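Side-chain contact in MutS2 protein (Thermus thermophilus, PDB 2ZQE), which is probably a DNA endonuclease that suppresses homologous recombination, the part crystallised being its Smr domain: residues Val21-Ala24 and Leu25-Arg29. Residues are numbered along the deposited sequence; the frame is centred on the assembly and turned at random.
Sequences VDQA and LEEAR
Leu25 lies alongside Val21, one helical turn back, the two running out from the helix in a common direction, and CD1 of Leu25 meets CG1 of Val21 at 3.8 Å. CG of Leu25 stands anti to the carbonyl carbon (chi1 -71°), which swings the branch back over the preceding turn and brings it within 3.3 Å of Val21 O. That oxygen also accepts the amide of Leu25, so aliphatic carbon packs beside a backbone hydrogen bond. Leu36 and Leu38 of strand 35-39, with Val79 and Leu81 of strand 76-81, take up this apolar face.

Glu26 gives its amide to Asp22 O. The two carboxylates do not touch, Asp22 OD1 and Glu26 OE1 lying 5.6 Å apart; both form salt bridges to Arg60, which probably offsets the like charges. All of this belongs to helix 14-30, the crossover helix of the beta-alpha-beta unit that links strands 6-8 and 35-39 in the Smr domain.

Glu27, on the exposed side, makes the i to i+4 side-chain bond of the pair: Gln23 NE2 donates to Glu27 OE2 over 2.9 Å, nearly straight at 167°. OE2 lies in the amide plane of Gln23, while NE2 reaches it on the anti side of the carboxylate and somewhat out of the carboxylate plane, the two flat groups being turned 71° against each other. A bend at chi2 curls the glutamine forward, whereas the glutamate runs extended beyond CG, and Glu27 CG passes 3.4 Å from Gln23 O.

Ala28 closes the turn through its amide to Ala24 O, and Ala28 CB rests 3.3 Å from the same oxygen; the methyl of Ala28 touches Leu81 and that of Ala24 touches Leu36.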
loop_
_atom_site.group_PDB
_atom_site.type_symbol
_atom_site.label_atom_id
_atom_site.label_comp_id
_atom_site.label_asym_id
_atom_site.label_seq_id
_atom_site.Cartn_x
_atom_site.Cartn_y
_atom_site.Cartn_z
ATOM N N VAL A 21 1.004 -2.943 6.453
ATOM C CA VAL A 21 0.108 -2.014 5.750
ATOM C C VAL A 21 -0.878 -1.357 6.723
ATOM O O VAL A 21 -1.090 -0.144 6.682
ATOM C CB VAL A 21 -0.623 -2.687 4.576
ATOM C CG1 VAL A 21 -1.762 -1.804 4.074
ATOM C CG2 VAL A 21 0.376 -2.964 3.454
ATOM N N ASP A 22 -1.444 -2.151 7.616
ATOM C CA ASP A 22 -2.355 -1.633 8.636
ATOM C C ASP A 22 -1.676 -0.536 9.473
ATOM O O ASP A 22 -2.256 0.537 9.684
ATOM C CB ASP A 22 -2.832 -2.790 9.518
ATOM C CG ASP A 22 -3.685 -2.328 10.676
ATOM O OD1 ASP A 22 -4.664 -1.587 10.444
ATOM O OD2 ASP A 22 -3.369 -2.712 11.831
ATOM N N GLN A 23 -0.435 -0.789 9.888
ATOM C CA GLN A 23 0.339 0.188 10.657
ATOM C C GLN A 23 0.683 1.431 9.842
ATOM O O GLN A 23 0.569 2.571 10.333
ATOM C CB GLN A 23 1.607 -0.449 11.233
ATOM C CG GLN A 23 2.343 0.461 12.217
ATOM C CD GLN A 23 1.495 0.834 13.440
ATOM O OE1 GLN A 23 0.631 0.062 13.881
ATOM N NE2 GLN A 23 1.747 2.029 13.995
ATOM N N ALA A 24 1.105 1.224 8.593
ATOM C CA ALA A 24 1.485 2.350 7.742
ATOM C C ALA A 24 0.295 3.267 7.438
ATOM O O ALA A 24 0.458 4.490 7.379
ATOM C CB ALA A 24 2.132 1.847 6.454
ATOM N N LEU A 25 -0.894 2.687 7.250
ATOM C CA LEU A 25 -2.106 3.492 7.010
ATOM C C LEU A 25 -2.432 4.281 8.275
ATOM O O LEU A 25 -2.748 5.476 8.211
ATOM C CB LEU A 25 -3.296 2.598 6.632
ATOM C CG LEU A 25 -3.207 1.969 5.236
ATOM C CD1 LEU A 25 -4.227 0.834 5.102
ATOM C CD2 LEU A 25 -3.420 3.021 4.155
ATOM N N GLU A 26 -2.299 3.620 9.424
ATOM C CA GLU A 26 -2.564 4.293 10.699
ATOM C C GLU A 26 -1.639 5.502 10.877
ATOM O O GLU A 26 -2.089 6.599 11.239
ATOM C CB GLU A 26 -2.401 3.315 11.868
ATOM C CG GLU A 26 -2.975 3.834 13.206
ATOM C CD GLU A 26 -4.497 4.042 13.225
ATOM O OE1 GLU A 26 -5.219 3.654 12.274
ATOM O OE2 GLU A 26 -4.994 4.585 14.249
ATOM N N GLU A 27 -0.352 5.298 10.611
ATOM C CA GLU A 27 0.641 6.348 10.787
ATOM C C GLU A 27 0.446 7.469 9.767
ATOM O O GLU A 27 0.575 8.647 10.095
ATOM C CB GLU A 27 2.061 5.767 10.725
ATOM C CG GLU A 27 2.356 4.899 11.950
ATOM C CD GLU A 27 3.739 4.271 11.946
ATOM O OE1 GLU A 27 4.597 4.682 11.144
ATOM O OE2 GLU A 27 3.970 3.371 12.783
ATOM N N ALA A 28 0.120 7.105 8.534
ATOM C CA ALA A 28 -0.059 8.099 7.472
ATOM C C ALA A 28 -1.235 9.018 7.816
ATOM O O ALA A 28 -1.115 10.239 7.693
ATOM C CB ALA A 28 -0.272 7.425 6.117
ATOM N N ARG A 29 -2.339 8.446 8.294
ATOM C CA ARG A 29 -3.482 9.263 8.732
ATOM C C ARG A 29 -3.181 10.071 10.007
ATOM O O ARG A 29 -3.630 11.219 10.134
ATOM C CB ARG A 29 -4.744 8.418 8.911
ATOM C CG ARG A 29 -5.399 8.093 7.554
ATOM C CD ARG A 29 -6.907 7.851 7.659
ATOM N NE ARG A 29 -7.667 9.087 7.870
ATOM C CZ ARG A 29 -8.120 9.510 9.049
ATOM N NH1 ARG A 29 -7.903 8.797 10.149
ATOM N NH2 ARG A 29 -8.800 10.649 9.129
#